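Local coordinates for protein SAM-dependent methyltransferase (Pyrococcus horikoshii, PDB 1WZN) that binds S-adenosyl-L-homocysteine and probably transfers methyl groups from S-adenosylmethionine to an acceptor substrate, at residues A[31-36]-A[140-145]. Sequence-based numbering, arbitrary orientation.
Sequences EEIFKE and VFITDF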
ATOM      1  N   GLU A  31     -18.938  27.715  21.591  1.00 17.46           N
ATOM      2  CA  GLU A  31     -19.586  28.965  21.987  1.00 20.06           C
ATOM      3  C   GLU A  31     -20.244  29.652  20.797  1.00 20.32           C
ATOM      4  O   GLU A  31     -21.246  30.349  20.957  1.00 21.37           O
ATOM      5  CB  GLU A  31     -18.598  29.929  22.649  1.00 20.94           C
ATOM      6  CG  GLU A  31     -18.062  29.459  23.986  1.00 21.56           C
ATOM      7  CD  GLU A  31     -17.523  30.607  24.817  1.00 21.36           C
ATOM      8  OE1 GLU A  31     -18.301  31.183  25.609  1.00 22.78           O
ATOM      9  OE2 GLU A  31     -16.331  30.940  24.666  1.00 20.61           O
ATOM     10  N   GLU A  32     -19.681  29.475  19.604  1.00 21.68           N
ATOM     11  CA  GLU A  32     -20.295  30.079  18.427  1.00 22.90           C
ATOM     12  C   GLU A  32     -21.634  29.379  18.198  1.00 22.30           C
ATOM     13  O   GLU A  32     -22.617  30.009  17.812  1.00 22.72           O
ATOM     14  CB  GLU A  32     -19.407  29.936  17.188  1.00 27.06           C
ATOM     15  CG  GLU A  32     -20.099  30.437  15.927  1.00 33.02           C
ATOM     16  CD  GLU A  32     -19.159  30.610  14.755  1.00 39.59           C
ATOM     17  OE1 GLU A  32     -18.476  29.632  14.382  1.00 41.06           O
ATOM     18  OE2 GLU A  32     -19.109  31.731  14.201  1.00 43.06           O
ATOM     19  N   ILE A  33     -21.678  28.072  18.448  1.00 21.69           N
ATOM     20  CA  ILE A  33     -22.925  27.334  18.285  1.00 19.48           C
ATOM     21  C   ILE A  33     -23.942  27.849  19.309  1.00 20.79           C
ATOM     22  O   ILE A  33     -25.109  28.069  18.975  1.00 22.77           O
ATOM     23  CB  ILE A  33     -22.715  25.807  18.469  1.00 19.57           C
ATOM     24  CG1 ILE A  33     -21.822  25.259  17.347  1.00 17.10           C
ATOM     25  CG2 ILE A  33     -24.052  25.086  18.437  1.00 18.24           C
ATOM     26  CD1 ILE A  33     -21.501  23.776  17.498  1.00 18.83           C
ATOM     27  N   PHE A  34     -23.506  28.045  20.553  1.00 19.15           N
ATOM     28  CA  PHE A  34     -24.399  28.561  21.597  1.00 21.45           C
ATOM     29  C   PHE A  34     -24.993  29.901  21.162  1.00 21.64           C
ATOM     30  O   PHE A  34     -26.191  30.146  21.300  1.00 21.45           O
ATOM     31  CB  PHE A  34     -23.649  28.796  22.919  1.00 18.80           C
ATOM     32  CG  PHE A  34     -23.209  27.538  23.627  1.00 18.73           C
ATOM     33  CD1 PHE A  34     -23.770  26.301  23.322  1.00 18.80           C
ATOM     34  CD2 PHE A  34     -22.259  27.611  24.648  1.00 19.37           C
ATOM     35  CE1 PHE A  34     -23.390  25.151  24.030  1.00 19.97           C
ATOM     36  CE2 PHE A  34     -21.875  26.473  25.357  1.00 19.87           C
ATOM     37  CZ  PHE A  34     -22.443  25.239  25.049  1.00 19.08           C
ATOM     38  N   LYS A  35     -24.138  30.762  20.626  1.00 24.25           N
ATOM     39  CA  LYS A  35     -24.550  32.092  20.195  1.00 27.35           C
ATOM     40  C   LYS A  35     -25.448  32.139  18.966  1.00 28.45           C
ATOM     41  O   LYS A  35     -26.429  32.880  18.940  1.00 27.21           O
ATOM     42  CB  LYS A  35     -23.309  32.954  19.947  1.00 30.55           C
ATOM     43  CG  LYS A  35     -23.589  34.299  19.289  1.00 34.79           C
ATOM     44  CD  LYS A  35     -22.289  35.027  18.990  1.00 38.22           C
ATOM     45  CE  LYS A  35     -22.523  36.287  18.174  1.00 40.83           C
ATOM     46  NZ  LYS A  35     -21.235  36.925  17.779  1.00 43.16           N
ATOM     47  N   GLU A  36     -25.122  31.340  17.955  1.00 27.86           N
ATOM     48  CA  GLU A  36     -25.880  31.352  16.711  1.00 27.93           C
ATOM     49  C   GLU A  36     -26.983  30.306  16.556  1.00 28.45           C
ATOM     50  O   GLU A  36     -27.993  30.568  15.904  1.00 28.08           O
ATOM     51  CB  GLU A  36     -24.919  31.233  15.524  1.00 27.66           C
ATOM     52  CG  GLU A  36     -23.849  32.307  15.450  1.00 30.69           C
ATOM     53  CD  GLU A  36     -24.421  33.708  15.345  1.00 33.11           C
ATOM     54  OE1 GLU A  36     -25.477  33.876  14.704  1.00 34.46           O
ATOM     55  OE2 GLU A  36     -23.806  34.646  15.892  1.00 34.79           O
ATOM     56  N   VAL A 140     -29.679  23.545  23.200  1.00 16.94           N
ATOM     57  CA  VAL A 140     -29.012  22.752  22.172  1.00 16.39           C
ATOM     58  C   VAL A 140     -28.212  21.543  22.648  1.00 17.81           C
ATOM     59  O   VAL A 140     -27.670  21.527  23.755  1.00 15.91           O
ATOM     60  CB  VAL A 140     -28.051  23.630  21.318  1.00 17.16           C
ATOM     61  CG1 VAL A 140     -28.832  24.737  20.622  1.00 20.06           C
ATOM     62  CG2 VAL A 140     -26.951  24.234  22.197  1.00 18.15           C
ATOM     63  N   PHE A 141     -28.155  20.528  21.787  1.00 15.89           N
ATOM     64  CA  PHE A 141     -27.377  19.315  22.039  1.00 16.06           C
ATOM     65  C   PHE A 141     -26.260  19.377  20.998  1.00 16.33           C
ATOM     66  O   PHE A 141     -26.523  19.643  19.819  1.00 16.99           O
ATOM     67  CB  PHE A 141     -28.229  18.054  21.822  1.00 15.83           C
ATOM     68  CG  PHE A 141     -27.422  16.779  21.756  1.00 14.97           C
ATOM     69  CD1 PHE A 141     -26.583  16.411  22.806  1.00 18.05           C
ATOM     70  CD2 PHE A 141     -27.500  15.952  20.640  1.00 18.09           C
ATOM     71  CE1 PHE A 141     -25.831  15.233  22.743  1.00 17.84           C
ATOM     72  CE2 PHE A 141     -26.752  14.771  20.568  1.00 20.30           C
ATOM     73  CZ  PHE A 141     -25.919  14.413  21.617  1.00 18.38           C
ATOM     74  N   ILE A 142     -25.020  19.166  21.435  1.00 15.29           N
ATOM     75  CA  ILE A 142     -23.859  19.216  20.541  1.00 14.10           C
ATOM     76  C   ILE A 142     -22.983  17.987  20.759  1.00 14.98           C
ATOM     77  O   ILE A 142     -22.614  17.673  21.891  1.00 13.15           O
ATOM     78  CB  ILE A 142     -22.984  20.471  20.823  1.00 15.72           C
ATOM     79  CG1 ILE A 142     -23.808  21.749  20.656  1.00 17.37           C
ATOM     80  CG2 ILE A 142     -21.788  20.509  19.876  1.00 14.25           C
ATOM     81  CD1 ILE A 142     -23.108  22.993  21.194  1.00 16.75           C
ATOM     82  N   THR A 143     -22.648  17.284  19.682  1.00 15.51           N
ATOM     83  CA  THR A 143     -21.791  16.112  19.808  1.00 14.55           C
ATOM     84  C   THR A 143     -20.964  15.959  18.537  1.00 14.72           C
ATOM     85  O   THR A 143     -21.454  16.230  17.445  1.00 14.50           O
ATOM     86  CB  THR A 143     -22.623  14.823  20.065  1.00 14.83           C
ATOM     87  OG1 THR A 143     -21.750  13.776  20.502  1.00 16.76           O
ATOM     88  CG2 THR A 143     -23.356  14.377  18.798  1.00 15.80           C
ATOM     89  N   ASP A 144     -19.711  15.538  18.686  1.00 14.41           N
ATOM     90  CA  ASP A 144     -18.828  15.367  17.535  1.00 15.67           C
ATOM     91  C   ASP A 144     -18.406  13.922  17.330  1.00 15.94           C
ATOM     92  O   ASP A 144     -18.277  13.157  18.281  1.00 17.73           O
ATOM     93  CB  ASP A 144     -17.567  16.233  17.689  1.00 16.96           C
ATOM     94  CG  ASP A 144     -16.711  15.816  18.875  1.00 18.36           C
ATOM     95  OD1 ASP A 144     -17.208  15.888  20.015  1.00 19.51           O
ATOM     96  OD2 ASP A 144     -15.542  15.412  18.674  1.00 18.14           O
ATOM     97  N   PHE A 145     -18.187  13.550  16.075  1.00 17.86           N
ATOM     98  CA  PHE A 145     -17.751  12.199  15.761  1.00 19.85           C
ATOM     99  C   PHE A 145     -16.953  12.249  14.466  1.00 20.88           C
ATOM    100  O   PHE A 145     -17.114  13.167  13.661  1.00 18.73           O
ATOM    101  CB  PHE A 145     -18.948  11.242  15.674  1.00 22.79           C
ATOM    102  CG  PHE A 145     -19.980  11.640  14.668  1.00 25.43           C
ATOM    103  CD1 PHE A 145     -20.086  10.962  13.459  1.00 30.13           C
ATOM    104  CD2 PHE A 145     -20.851  12.688  14.929  1.00 28.33           C
ATOM    105  CE1 PHE A 145     -21.050  11.325  12.523  1.00 29.57           C
ATOM    106  CE2 PHE A 145     -21.815  13.059  14.004  1.00 30.08           C
ATOM    107  CZ  PHE A 145     -21.916  12.375  12.796  1.00 31.26           C
TER
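Ile-142 CD1 sits between two side chains of helix 23-36, with Ile-142 CD1 lying 3.6 Å from both Ile-33 CG2 and Phe-34 CE1. The two isoleucines meet tip to tip. In Ile-142, CG1 is anti to the carbonyl carbon (chi1 -58°) and chi2 is extended at 168°, which carries CD1 out to the helix. A second, looser touch joins Ile-33 CD1 to Ile-142 CG2 at 4.1 Å. The Phe-34 ring meets Ile-142 obliquely. Val-140 CG2 approaches the edge of the same ring, near its plane, 4.0 Å from Phe-34 CD1. No hydrogen bond crosses the contact, and all four side chains are buried. With an alanine in place of Ile-33, the CG2 and CD1 contacts go, and the gap beside Ile-142 CD1 would probably leave that methyl less tightly held.

Further out, Tyr-64 packs edge-to-face with the Phe-34 ring. The side chains of Phe-34 and Val-140 both touch Ala-108 of strand 106-111, and Ile-33 touches Val-246 of strand 242-248. Backbone bonds to Val-109 and Met-111 of strand 106-111 hold Ile-142 in the sheet. The axis of segment 31-36 runs roughly antiparallel to that of 140-145, at 155°, with a closest approach of 10.0 Å. This is helix-on-sheet packing of the Rossmann-like methyltransferase fold: helix 23-36 packs on one face of the mixed sheet, over strand 139-146 and its neighbours, parallel strand 106-111 and antiparallel strand 242-248.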